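Local coordinates for estrogen receptor (Crassostrea gigas, PDB 4N1Y), which probably acts as a nuclear-receptor transcription factor whose ligand-binding domain has become constitutively active, no longer depending on a steroid hormone to switch it on, at residues H26-P31 and P102-D107; E48-I53 and C221-E226; L83-F88 and D138-L143. One frame throughout, in Å; residues are numbered along the deposited sequence.

Interaction 1 of 3, residues H26-P31 and P102-D107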
ATOM      1  N   HIS B  26     -17.324  -3.738  25.800  1.00 83.86           N
ATOM      2  CA  HIS B  26     -16.134  -4.041  26.560  1.00 81.57           C
ATOM      3  C   HIS B  26     -16.423  -3.816  28.035  1.00 82.35           C
ATOM      4  O   HIS B  26     -17.131  -2.876  28.398  1.00 84.34           O
ATOM      5  CB  HIS B  26     -14.963  -3.171  26.120  1.00 81.36           C
ATOM      6  CG  HIS B  26     -13.721  -3.387  26.925  1.00 79.36           C
ATOM      7  ND1 HIS B  26     -12.795  -4.363  26.616  1.00 78.19           N
ATOM      8  CD2 HIS B  26     -13.273  -2.793  28.056  1.00 70.99           C
ATOM      9  CE1 HIS B  26     -11.818  -4.336  27.502  1.00 73.66           C
ATOM     10  NE2 HIS B  26     -12.086  -3.395  28.390  1.00 72.01           N
ATOM     11  N   ASN B  27     -15.867  -4.670  28.886  1.00 85.57           N
ATOM     12  CA  ASN B  27     -16.076  -4.530  30.321  1.00 92.82           C
ATOM     13  C   ASN B  27     -14.982  -3.647  30.896  1.00 91.75           C
ATOM     14  O   ASN B  27     -13.850  -4.088  31.111  1.00 91.98           O
ATOM     15  CB  ASN B  27     -16.089  -5.895  31.020  1.00 94.71           C
ATOM     16  CG  ASN B  27     -16.267  -5.783  32.537  1.00 97.69           C
ATOM     17  OD1 ASN B  27     -16.814  -4.801  33.042  1.00 99.58           O
ATOM     18  ND2 ASN B  27     -15.808  -6.800  33.264  1.00 95.01           N
ATOM     19  N   HIS B  28     -15.328  -2.385  31.126  1.00 86.97           N
ATOM     20  CA  HIS B  28     -14.377  -1.415  31.643  1.00 86.67           C
ATOM     21  C   HIS B  28     -14.194  -1.618  33.147  1.00 92.09           C
ATOM     22  O   HIS B  28     -13.356  -0.974  33.779  1.00 88.57           O
ATOM     23  CB  HIS B  28     -14.854   0.006  31.345  1.00 87.96           C
ATOM     24  CG  HIS B  28     -14.922   0.326  29.885  1.00 86.04           C
ATOM     25  ND1 HIS B  28     -13.805   0.627  29.135  1.00 81.42           N
ATOM     26  CD2 HIS B  28     -15.974   0.400  29.037  1.00 87.92           C
ATOM     27  CE1 HIS B  28     -14.166   0.869  27.888  1.00 73.30           C
ATOM     28  NE2 HIS B  28     -15.478   0.738  27.801  1.00 80.82           N
ATOM     29  N   GLY B  29     -14.983  -2.524  33.714  1.00 91.52           N
ATOM     30  CA  GLY B  29     -14.881  -2.819  35.125  1.00 84.46           C
ATOM     31  C   GLY B  29     -13.595  -3.541  35.453  1.00 86.50           C
ATOM     32  O   GLY B  29     -13.144  -3.509  36.595  1.00 92.44           O
ATOM     33  N   GLN B  30     -13.002  -4.185  34.452  1.00 81.38           N
ATOM     34  CA  GLN B  30     -11.704  -4.820  34.617  1.00 94.29           C
ATOM     35  C   GLN B  30     -10.671  -3.967  33.872  1.00 96.99           C
ATOM     36  O   GLN B  30     -10.920  -3.541  32.746  1.00 98.20           O
ATOM     37  CB  GLN B  30     -11.776  -6.269  34.095  1.00 93.80           C
ATOM     38  CG  GLN B  30     -10.479  -7.011  33.669  1.00114.23           C
ATOM     39  CD  GLN B  30      -9.303  -6.892  34.640  1.00120.81           C
ATOM     40  OE1 GLN B  30      -8.224  -6.430  34.266  1.00114.52           O
ATOM     41  NE2 GLN B  30      -9.535  -7.238  35.911  1.00123.51           N
ATOM     42  N   PRO B  31      -9.512  -3.714  34.500  1.00 97.80           N
ATOM     43  CA  PRO B  31      -8.441  -2.888  33.920  1.00 93.99           C
ATOM     44  C   PRO B  31      -7.850  -3.447  32.606  1.00 86.02           C
ATOM     45  O   PRO B  31      -7.813  -4.657  32.381  1.00 75.74           O
ATOM     46  CB  PRO B  31      -7.424  -2.796  35.066  1.00104.96           C
ATOM     47  CG  PRO B  31      -7.824  -3.861  36.061  1.00107.45           C
ATOM     48  CD  PRO B  31      -9.289  -3.972  35.934  1.00102.71           C
ATOM     49  N   PRO B 102     -17.935   3.051  19.708  1.00 67.13           N
ATOM     50  CA  PRO B 102     -18.207   4.164  20.622  1.00 70.75           C
ATOM     51  C   PRO B 102     -17.859   3.728  22.049  1.00 77.23           C
ATOM     52  O   PRO B 102     -17.384   4.493  22.891  1.00 76.13           O
ATOM     53  CB  PRO B 102     -19.715   4.397  20.465  1.00 73.61           C
ATOM     54  CG  PRO B 102     -20.084   3.771  19.176  1.00 68.46           C
ATOM     55  CD  PRO B 102     -19.122   2.653  18.932  1.00 67.73           C
ATOM     56  N   ASP B 103     -18.067   2.432  22.254  1.00 88.34           N
ATOM     57  CA  ASP B 103     -17.858   1.702  23.493  1.00 83.29           C
ATOM     58  C   ASP B 103     -16.376   1.524  23.845  1.00 77.15           C
ATOM     59  O   ASP B 103     -16.044   1.068  24.935  1.00 73.08           O
ATOM     60  CB  ASP B 103     -18.511   0.327  23.295  1.00 76.80           C
ATOM     61  CG  ASP B 103     -19.065  -0.262  24.545  1.00 90.68           C
ATOM     62  OD1 ASP B 103     -18.485  -0.051  25.627  1.00100.04           O
ATOM     63  OD2 ASP B 103     -20.103  -0.949  24.433  1.00 95.71           O
ATOM     64  N   LEU B 104     -15.488   1.906  22.927  1.00 71.16           N
ATOM     65  CA  LEU B 104     -14.091   1.530  23.061  1.00 65.30           C
ATOM     66  C   LEU B 104     -13.127   2.477  22.347  1.00 71.54           C
ATOM     67  O   LEU B 104     -12.637   2.163  21.254  1.00 75.84           O
ATOM     68  CB  LEU B 104     -13.894   0.110  22.532  1.00 61.30           C
ATOM     69  CG  LEU B 104     -12.558  -0.526  22.875  1.00 54.64           C
ATOM     70  CD1 LEU B 104     -12.461  -0.532  24.390  1.00 56.31           C
ATOM     71  CD2 LEU B 104     -12.474  -1.933  22.315  1.00 50.77           C
ATOM     72  N   VAL B 105     -12.852   3.628  22.951  1.00 70.32           N
ATOM     73  CA  VAL B 105     -11.873   4.557  22.389  1.00 61.88           C
ATOM     74  C   VAL B 105     -10.514   4.411  23.075  1.00 56.30           C
ATOM     75  O   VAL B 105     -10.388   4.644  24.271  1.00 67.66           O
ATOM     76  CB  VAL B 105     -12.349   5.998  22.534  1.00 67.67           C
ATOM     77  CG1 VAL B 105     -11.360   6.946  21.883  1.00 62.77           C
ATOM     78  CG2 VAL B 105     -13.723   6.147  21.913  1.00 74.02           C
ATOM     79  N   LEU B 106      -9.496   4.056  22.299  1.00 51.23           N
ATOM     80  CA  LEU B 106      -8.157   3.796  22.823  1.00 53.20           C
ATOM     81  C   LEU B 106      -7.118   4.816  22.361  1.00 60.79           C
ATOM     82  O   LEU B 106      -6.959   5.075  21.165  1.00 66.62           O
ATOM     83  CB  LEU B 106      -7.700   2.398  22.416  1.00 52.11           C
ATOM     84  CG  LEU B 106      -8.604   1.233  22.790  1.00 62.53           C
ATOM     85  CD1 LEU B 106      -7.933  -0.065  22.395  1.00 61.92           C
ATOM     86  CD2 LEU B 106      -8.892   1.260  24.275  1.00 69.45           C
ATOM     87  N   ASP B 107      -6.407   5.395  23.316  1.00 62.04           N
ATOM     88  CA  ASP B 107      -5.351   6.345  22.994  1.00 73.36           C
ATOM     89  C   ASP B 107      -3.978   5.642  23.003  1.00 71.80           C
ATOM     90  O   ASP B 107      -3.886   4.463  23.378  1.00 69.59           O
ATOM     91  CB  ASP B 107      -5.410   7.509  23.997  1.00 86.28           C
ATOM     92  CG  ASP B 107      -4.571   8.705  23.582  1.00100.90           C
ATOM     93  OD1 ASP B 107      -3.755   8.580  22.642  1.00102.40           O
ATOM     94  OD2 ASP B 107      -4.775   9.788  24.185  1.00107.79           O
TER
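At the small two-stranded antiparallel sheet of the nuclear-receptor ligand-binding domain, the start of strand 104-107 and the residue before it are met by a loop carrying H26 and H28, which pack against D103 and L104. The loop leads into helix 34-56 and makes a type I turn from N27 to Q30, inside which N27 OD1 accepts from G29 N to form an Asx turn. Across these two segments one hydrogen bond and one shared methyl group make the contact. The bond runs from H28 NE2 to the carbonyl O of D103, 2.9 Å long with an angle of 147° at the hydrogen. The acceptor lies in the plane of the imidazole, at its edge, and the donor arrives almost in line with the C=O, at 164°. The D103 carboxylate is also near, with OD1 3.8 Å from H28 NE2, and would probably favour a protonated imidazole; its OD2 is engaged by the backbone N of H25. The shared methyl is CD1 of L104. It lies over one face of the H26 ring, 4.0 Å from H26 CG, and approaches H28 CE1 at 4.1 Å. With CG of H26 anti to the backbone N (chi1 177°), the ring faces L104, while its ND1 is hydrogen-bonded to the hydroxyl of S40 on helix 34-56. H26 and L104 are buried, the latter also resting on L41 of the same helix, whereas H28 is exposed. The two imidazoles also meet within the loop: CD2 of H26 stands 3.6 Å above one face of the H28 ring, displaced toward the rim.

Interaction 2 of 3, residues E48-I53 and C221-E226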
ATOM      1  N   GLU B  48     -17.644  -6.967  13.001  1.00 66.98           N
ATOM      2  CA  GLU B  48     -17.562  -6.023  11.896  1.00 70.24           C
ATOM      3  C   GLU B  48     -17.220  -6.832  10.637  1.00 70.84           C
ATOM      4  O   GLU B  48     -17.579  -6.456   9.520  1.00 70.26           O
ATOM      5  CB  GLU B  48     -16.538  -4.893  12.172  1.00 52.90           C
ATOM      6  CG  GLU B  48     -16.823  -4.086  13.481  1.00112.06           C
ATOM      7  CD  GLU B  48     -15.813  -2.959  13.811  1.00111.57           C
ATOM      8  OE1 GLU B  48     -14.636  -3.031  13.380  1.00111.79           O
ATOM      9  OE2 GLU B  48     -16.194  -2.018  14.557  1.00104.57           O
ATOM     10  N   LEU B  49     -16.549  -7.964  10.829  1.00 62.89           N
ATOM     11  CA  LEU B  49     -16.200  -8.828   9.712  1.00 66.18           C
ATOM     12  C   LEU B  49     -17.424  -9.446   9.026  1.00 70.32           C
ATOM     13  O   LEU B  49     -17.524  -9.431   7.798  1.00 78.94           O
ATOM     14  CB  LEU B  49     -15.248  -9.927  10.181  1.00 71.95           C
ATOM     15  CG  LEU B  49     -14.571 -10.757   9.086  1.00 73.49           C
ATOM     16  CD1 LEU B  49     -13.895  -9.870   8.054  1.00 68.23           C
ATOM     17  CD2 LEU B  49     -13.567 -11.741   9.691  1.00 76.36           C
ATOM     18  N   VAL B  50     -18.353  -9.982   9.813  1.00 64.02           N
ATOM     19  CA  VAL B  50     -19.605 -10.512   9.272  1.00 46.99           C
ATOM     20  C   VAL B  50     -20.370  -9.441   8.499  1.00 49.92           C
ATOM     21  O   VAL B  50     -20.957  -9.703   7.458  1.00 51.86           O
ATOM     22  CB  VAL B  50     -20.514 -11.069  10.369  1.00 49.86           C
ATOM     23  CG1 VAL B  50     -21.839 -11.486   9.776  1.00 55.68           C
ATOM     24  CG2 VAL B  50     -19.858 -12.259  11.049  1.00 51.21           C
ATOM     25  N   HIS B  51     -20.375  -8.231   9.041  1.00 55.89           N
ATOM     26  CA  HIS B  51     -21.027  -7.096   8.411  1.00 49.60           C
ATOM     27  C   HIS B  51     -20.408  -6.724   7.069  1.00 51.20           C
ATOM     28  O   HIS B  51     -21.134  -6.442   6.119  1.00 58.88           O
ATOM     29  CB  HIS B  51     -20.991  -5.903   9.356  1.00 50.67           C
ATOM     30  CG  HIS B  51     -21.961  -6.009  10.493  1.00 58.42           C
ATOM     31  ND1 HIS B  51     -23.325  -5.941  10.322  1.00 62.87           N
ATOM     32  CD2 HIS B  51     -21.758  -6.185  11.819  1.00 72.22           C
ATOM     33  CE1 HIS B  51     -23.923  -6.069  11.495  1.00 71.55           C
ATOM     34  NE2 HIS B  51     -22.995  -6.218  12.419  1.00 78.86           N
ATOM     35  N   LEU B  52     -19.077  -6.726   6.994  1.00 53.78           N
ATOM     36  CA  LEU B  52     -18.356  -6.419   5.752  1.00 49.99           C
ATOM     37  C   LEU B  52     -18.757  -7.347   4.622  1.00 54.53           C
ATOM     38  O   LEU B  52     -19.094  -6.913   3.521  1.00 64.52           O
ATOM     39  CB  LEU B  52     -16.849  -6.553   5.951  1.00 47.76           C
ATOM     40  CG  LEU B  52     -16.098  -5.488   6.727  1.00 64.41           C
ATOM     41  CD1 LEU B  52     -14.643  -5.887   6.762  1.00 75.37           C
ATOM     42  CD2 LEU B  52     -16.261  -4.134   6.072  1.00 59.40           C
ATOM     43  N   ILE B  53     -18.678  -8.636   4.918  1.00 48.04           N
ATOM     44  CA  ILE B  53     -19.075  -9.701   4.022  1.00 50.67           C
ATOM     45  C   ILE B  53     -20.484  -9.499   3.454  1.00 70.31           C
ATOM     46  O   ILE B  53     -20.728  -9.690   2.252  1.00 77.86           O
ATOM     47  CB  ILE B  53     -18.987 -11.024   4.771  1.00 46.35           C
ATOM     48  CG1 ILE B  53     -17.529 -11.265   5.163  1.00 49.56           C
ATOM     49  CG2 ILE B  53     -19.635 -12.166   3.970  1.00 45.25           C
ATOM     50  CD1 ILE B  53     -17.335 -12.434   6.090  1.00 52.31           C
ATOM     51  N   CYS B 221     -12.748 -16.618  17.306  1.00 81.57           N
ATOM     52  CA  CYS B 221     -13.720 -17.530  16.717  1.00 81.82           C
ATOM     53  C   CYS B 221     -13.224 -17.868  15.345  1.00 80.04           C
ATOM     54  O   CYS B 221     -12.274 -17.248  14.835  1.00 79.06           O
ATOM     55  CB  CYS B 221     -15.165 -17.003  16.659  1.00 75.93           C
ATOM     56  SG  CYS B 221     -16.140 -17.290  18.160  1.00145.63           S
ATOM     57  N   ASP B 222     -13.964 -18.780  14.729  1.00 80.82           N
ATOM     58  CA  ASP B 222     -13.537 -19.493  13.553  1.00 78.91           C
ATOM     59  C   ASP B 222     -13.572 -18.633  12.308  1.00 73.05           C
ATOM     60  O   ASP B 222     -12.743 -18.814  11.423  1.00 73.47           O
ATOM     61  CB  ASP B 222     -14.390 -20.734  13.397  1.00 85.96           C
ATOM     62  CG  ASP B 222     -14.288 -21.645  14.602  1.00 99.32           C
ATOM     63  OD1 ASP B 222     -13.154 -21.925  15.028  1.00107.19           O
ATOM     64  OD2 ASP B 222     -15.329 -22.083  15.134  1.00 99.77           O
ATOM     65  N   LEU B 223     -14.489 -17.672  12.256  1.00 56.01           N
ATOM     66  CA  LEU B 223     -14.512 -16.765  11.119  1.00 62.90           C
ATOM     67  C   LEU B 223     -13.211 -16.000  10.983  1.00 71.20           C
ATOM     68  O   LEU B 223     -12.574 -16.030   9.930  1.00 75.72           O
ATOM     69  CB  LEU B 223     -15.659 -15.776  11.235  1.00 65.08           C
ATOM     70  CG  LEU B 223     -15.691 -14.768  10.080  1.00 71.49           C
ATOM     71  CD1 LEU B 223     -16.007 -15.417   8.745  1.00 69.68           C
ATOM     72  CD2 LEU B 223     -16.647 -13.613  10.360  1.00 78.35           C
ATOM     73  N   LEU B 224     -12.801 -15.348  12.064  1.00 74.01           N
ATOM     74  CA  LEU B 224     -11.568 -14.581  12.059  1.00 67.83           C
ATOM     75  C   LEU B 224     -10.406 -15.544  11.840  1.00 73.00           C
ATOM     76  O   LEU B 224      -9.430 -15.253  11.145  1.00 71.94           O
ATOM     77  CB  LEU B 224     -11.403 -13.822  13.374  1.00 65.00           C
ATOM     78  CG  LEU B 224     -10.507 -12.596  13.319  1.00 67.87           C
ATOM     79  CD1 LEU B 224     -10.881 -11.800  12.111  1.00 73.01           C
ATOM     80  CD2 LEU B 224     -10.683 -11.758  14.551  1.00 72.66           C
ATOM     81  N   LYS B 225     -10.524 -16.698  12.469  1.00 73.16           N
ATOM     82  CA  LYS B 225      -9.500 -17.707  12.387  1.00 74.04           C
ATOM     83  C   LYS B 225      -9.345 -18.258  10.947  1.00 75.00           C
ATOM     84  O   LYS B 225      -8.226 -18.529  10.511  1.00 76.78           O
ATOM     85  CB  LYS B 225      -9.801 -18.785  13.416  1.00 67.78           C
ATOM     86  CG  LYS B 225      -8.919 -19.985  13.396  1.00 72.57           C
ATOM     87  CD  LYS B 225      -9.598 -21.073  14.214  1.00 82.71           C
ATOM     88  CE  LYS B 225     -10.059 -20.518  15.564  1.00 82.90           C
ATOM     89  NZ  LYS B 225     -10.810 -21.517  16.377  1.00 93.90           N
ATOM     90  N   GLU B 226     -10.437 -18.403  10.193  1.00 69.57           N
ATOM     91  CA  GLU B 226     -10.296 -18.876   8.805  1.00 69.67           C
ATOM     92  C   GLU B 226      -9.610 -17.786   7.983  1.00 71.10           C
ATOM     93  O   GLU B 226      -8.816 -18.077   7.086  1.00 78.60           O
ATOM     94  CB  GLU B 226     -11.631 -19.258   8.135  1.00 71.75           C
ATOM     95  CG  GLU B 226     -12.540 -20.232   8.891  1.00 90.01           C
ATOM     96  CD  GLU B 226     -13.915 -20.413   8.225  1.00106.81           C
ATOM     97  OE1 GLU B 226     -14.456 -19.407   7.722  1.00108.05           O
ATOM     98  OE2 GLU B 226     -14.497 -21.527   8.284  1.00112.95           O
TER
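L49, V50 and I53 of helix 34-56 receive L223 and L224 of helix 222-229, which by sequence and position is the C-terminal activation helix of the nuclear-receptor ligand-binding domain. Its docking here is consistent with the active conformation of the family, in which this helix helps to form the coactivator surface, and with the constitutive activity of the oyster receptor. The helix segments approach to 10.8 Å between axes at 69°, so few side chains meet, and no hydrogen bond joins them. The tight part is built of leucine methyls. CD2 of L49 fits between the two leucines of the activation helix, 3.7 Å from L223 CD2 and 3.6 Å from L224 CD1. L49 reaches them because its CG stands anti to the backbone N (chi1 -169°), which swings the branched end across the interface. L49 and L224 are both buried and both also touch W78 of helix 67-89, so a third helix backs this side. CD2 of L223 does double duty, since V50 CG2 reaches it as well, at 3.6 Å. The contact opens at V50, which is exposed although its CG2 is close, and loosens at I53. L223 and I53 are partly exposed, and I53 joins by its CD1 alone, which approaches CD1 of L223 at 4.2 Å, the longest of the methyl contacts. C221 is the N-cap residue of the activation helix, and its carbonyl O accepts from K225 N in the first turn. One turn of side chains there is bridged by charge, with the ammonium NZ of K225 in a salt bridge to D222 OD1, 2.7 Å away and nearly in line with the C-O bond of that carboxylate.

Interaction 3 of 3, residues L83-F88 and D138-L143; sequences LLNCAF and DELLLL
F88 lays one face of its phenyl ring over L140, the residue that carries most of this buried contact. CB of L140 stands above the middle of the ring, 4.0 Å from the centroid of F88 and 13° off its normal, a CH-pi contact. The two methyls of L140 spread from there toward the root of the phenylalanine: CD1 touches F88 CB at 3.6 Å, and CD2 lies 3.8 Å from F88 CD2. The CG of F88, anti to the backbone N (chi1 -167°), carries the ring out toward helix 137-149, where L140 CB meets its face. In the three-layered helical sandwich of nuclear-receptor ligand-binding domains, this is where helices 67-89 and 137-149 run antiparallel, their local axes 10.9 Å apart and at 169°. Replacing F88 with alanine removes the ring and with it the CH-pi partner of L140 CB, and would probably leave a gap on that side in which the L140 methyls could turn. One turn earlier, L84 and L140 lie alongside one another, pointing opposite ways, with L84 CG meeting L140 CD1 at 4.0 Å. The CD2 methyl of L84 touches L140 CD1 too and reaches on to L143, 4.2 Å from its CB. N85 adds a looser touch through OD1, 4.4 Å from L140 CD2.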
ATOM      1  N   LEU B  83      -9.470  -1.396   9.320  1.00 44.03           N
ATOM      2  CA  LEU B  83      -8.657  -0.240   9.692  1.00 40.92           C
ATOM      3  C   LEU B  83      -9.122   1.028   8.980  1.00 48.92           C
ATOM      4  O   LEU B  83      -9.165   2.105   9.579  1.00 43.86           O
ATOM      5  CB  LEU B  83      -7.185  -0.496   9.383  1.00 33.45           C
ATOM      6  CG  LEU B  83      -6.639  -1.744  10.083  1.00 40.81           C
ATOM      7  CD1 LEU B  83      -5.136  -1.926   9.838  1.00 41.17           C
ATOM      8  CD2 LEU B  83      -6.951  -1.711  11.576  1.00 35.39           C
ATOM      9  N   LEU B  84      -9.478   0.900   7.707  1.00 44.15           N
ATOM     10  CA  LEU B  84      -9.962   2.050   6.962  1.00 42.64           C
ATOM     11  C   LEU B  84     -11.193   2.625   7.642  1.00 46.03           C
ATOM     12  O   LEU B  84     -11.309   3.838   7.802  1.00 57.12           O
ATOM     13  CB  LEU B  84     -10.282   1.685   5.513  1.00 40.94           C
ATOM     14  CG  LEU B  84     -10.861   2.867   4.744  1.00 49.58           C
ATOM     15  CD1 LEU B  84      -9.726   3.752   4.306  1.00 52.23           C
ATOM     16  CD2 LEU B  84     -11.662   2.416   3.539  1.00 53.54           C
ATOM     17  N   ASN B  85     -12.105   1.753   8.050  1.00 41.34           N
ATOM     18  CA  ASN B  85     -13.317   2.194   8.715  1.00 48.34           C
ATOM     19  C   ASN B  85     -13.021   2.878  10.025  1.00 57.23           C
ATOM     20  O   ASN B  85     -13.499   3.981  10.300  1.00 58.09           O
ATOM     21  CB  ASN B  85     -14.245   1.013   8.973  1.00 54.80           C
ATOM     22  CG  ASN B  85     -14.889   0.508   7.720  1.00 65.23           C
ATOM     23  OD1 ASN B  85     -14.856   1.173   6.681  1.00 71.35           O
ATOM     24  ND2 ASN B  85     -15.496  -0.667   7.801  1.00 70.48           N
ATOM     25  N   CYS B  86     -12.196   2.216  10.819  1.00 56.75           N
ATOM     26  CA  CYS B  86     -11.812   2.722  12.113  1.00 48.66           C
ATOM     27  C   CYS B  86     -11.215   4.118  12.016  1.00 44.70           C
ATOM     28  O   CYS B  86     -11.526   4.986  12.834  1.00 39.58           O
ATOM     29  CB  CYS B  86     -10.821   1.773  12.760  1.00 47.38           C
ATOM     30  SG  CYS B  86     -10.216   2.380  14.331  1.00 65.56           S
ATOM     31  N   ALA B  87     -10.389   4.337  10.997  1.00 38.83           N
ATOM     32  CA  ALA B  87      -9.831   5.659  10.738  1.00 39.22           C
ATOM     33  C   ALA B  87     -10.940   6.690  10.575  1.00 42.13           C
ATOM     34  O   ALA B  87     -10.856   7.795  11.104  1.00 49.78           O
ATOM     35  CB  ALA B  87      -8.943   5.638   9.503  1.00 29.64           C
ATOM     36  N   PHE B  88     -11.968   6.334   9.818  1.00 48.90           N
ATOM     37  CA  PHE B  88     -13.044   7.273   9.542  1.00 58.30           C
ATOM     38  C   PHE B  88     -13.896   7.452  10.794  1.00 53.70           C
ATOM     39  O   PHE B  88     -14.347   8.558  11.081  1.00 60.77           O
ATOM     40  CB  PHE B  88     -13.907   6.814   8.355  1.00 63.53           C
ATOM     41  CG  PHE B  88     -14.832   7.891   7.824  1.00 66.31           C
ATOM     42  CD1 PHE B  88     -14.343   8.922   7.031  1.00 62.60           C
ATOM     43  CD2 PHE B  88     -16.185   7.894   8.150  1.00 68.87           C
ATOM     44  CE1 PHE B  88     -15.189   9.916   6.543  1.00 58.21           C
ATOM     45  CE2 PHE B  88     -17.033   8.889   7.676  1.00 66.88           C
ATOM     46  CZ  PHE B  88     -16.528   9.903   6.873  1.00 60.48           C
ATOM     47  N   ASP B 138     -19.717   9.722   1.655  1.00 43.28           N
ATOM     48  CA  ASP B 138     -19.810   9.185   0.300  1.00 42.43           C
ATOM     49  C   ASP B 138     -18.455   8.847  -0.276  1.00 43.57           C
ATOM     50  O   ASP B 138     -18.314   7.874  -1.007  1.00 46.74           O
ATOM     51  CB  ASP B 138     -20.520  10.159  -0.626  1.00 49.45           C
ATOM     52  CG  ASP B 138     -21.979  10.270  -0.320  1.00 60.14           C
ATOM     53  OD1 ASP B 138     -22.485   9.451   0.477  1.00 60.61           O
ATOM     54  OD2 ASP B 138     -22.625  11.164  -0.893  1.00 72.44           O
ATOM     55  N   GLU B 139     -17.459   9.665   0.025  1.00 44.88           N
ATOM     56  CA  GLU B 139     -16.122   9.365  -0.442  1.00 43.22           C
ATOM     57  C   GLU B 139     -15.601   8.135   0.284  1.00 47.45           C
ATOM     58  O   GLU B 139     -14.980   7.277  -0.337  1.00 54.39           O
ATOM     59  CB  GLU B 139     -15.200  10.558  -0.240  1.00 44.57           C
ATOM     60  CG  GLU B 139     -15.730  11.835  -0.883  1.00 57.93           C
ATOM     61  CD  GLU B 139     -14.791  13.020  -0.693  1.00 61.50           C
ATOM     62  OE1 GLU B 139     -15.003  13.784   0.274  1.00 52.21           O
ATOM     63  OE2 GLU B 139     -13.847  13.186  -1.499  1.00 59.73           O
ATOM     64  N   LEU B 140     -15.884   8.017   1.581  1.00 39.99           N
ATOM     65  CA  LEU B 140     -15.405   6.852   2.314  1.00 39.85           C
ATOM     66  C   LEU B 140     -16.047   5.557   1.809  1.00 46.81           C
ATOM     67  O   LEU B 140     -15.357   4.550   1.604  1.00 47.20           O
ATOM     68  CB  LEU B 140     -15.669   6.983   3.813  1.00 42.10           C
ATOM     69  CG  LEU B 140     -15.278   5.634   4.461  1.00 56.45           C
ATOM     70  CD1 LEU B 140     -13.829   5.589   4.979  1.00 55.02           C
ATOM     71  CD2 LEU B 140     -16.267   5.180   5.522  1.00 67.37           C
ATOM     72  N   LEU B 141     -17.364   5.592   1.617  1.00 38.98           N
ATOM     73  CA  LEU B 141     -18.085   4.471   1.031  1.00 46.26           C
ATOM     74  C   LEU B 141     -17.403   4.011  -0.266  1.00 46.64           C
ATOM     75  O   LEU B 141     -17.195   2.817  -0.487  1.00 51.03           O
ATOM     76  CB  LEU B 141     -19.541   4.858   0.774  1.00 47.85           C
ATOM     77  CG  LEU B 141     -20.324   5.065   2.074  1.00 43.06           C
ATOM     78  CD1 LEU B 141     -21.777   5.399   1.832  1.00 40.07           C
ATOM     79  CD2 LEU B 141     -20.221   3.831   2.923  1.00 37.15           C
ATOM     80  N   LEU B 142     -17.050   4.962  -1.119  1.00 39.42           N
ATOM     81  CA  LEU B 142     -16.398   4.623  -2.375  1.00 41.87           C
ATOM     82  C   LEU B 142     -15.030   4.039  -2.095  1.00 45.24           C
ATOM     83  O   LEU B 142     -14.608   3.070  -2.713  1.00 47.99           O
ATOM     84  CB  LEU B 142     -16.288   5.862  -3.264  1.00 38.42           C
ATOM     85  CG  LEU B 142     -17.659   6.327  -3.771  1.00 38.69           C
ATOM     86  CD1 LEU B 142     -17.518   7.603  -4.590  1.00 37.15           C
ATOM     87  CD2 LEU B 142     -18.378   5.211  -4.566  1.00 34.36           C
ATOM     88  N   LEU B 143     -14.360   4.600  -1.105  1.00 51.39           N
ATOM     89  CA  LEU B 143     -13.027   4.146  -0.753  1.00 47.51           C
ATOM     90  C   LEU B 143     -13.005   2.693  -0.303  1.00 47.12           C
ATOM     91  O   LEU B 143     -12.145   1.930  -0.726  1.00 52.37           O
ATOM     92  CB  LEU B 143     -12.471   5.027   0.357  1.00 42.93           C
ATOM     93  CG  LEU B 143     -11.837   6.317  -0.129  1.00 48.62           C
ATOM     94  CD1 LEU B 143     -11.574   7.184   1.051  1.00 50.81           C
ATOM     95  CD2 LEU B 143     -10.535   5.991  -0.821  1.00 52.91           C
TER

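Along the chain the six segments run 26-31, 48-53, 83-88, 102-107, 138-143 and 221-226, so interaction 1 interleaves with both others, while interaction 3 falls wholly between the two halves of interaction 2. Their centres are about 19 to 23 Å apart. Interactions 2 and 3 touch, with L52 CD2 3.9 Å from N85 ND2, where the consecutive helices 34-56 and 67-89 pack against each other. Interaction 1 stays about 7 Å from each at the nearest atoms and lies peripherally. Helix 34-56 thus links the loop and sheet at one edge with the C-terminal helix, and the antiparallel helix pair of interaction 3 lies near the centre of the chain.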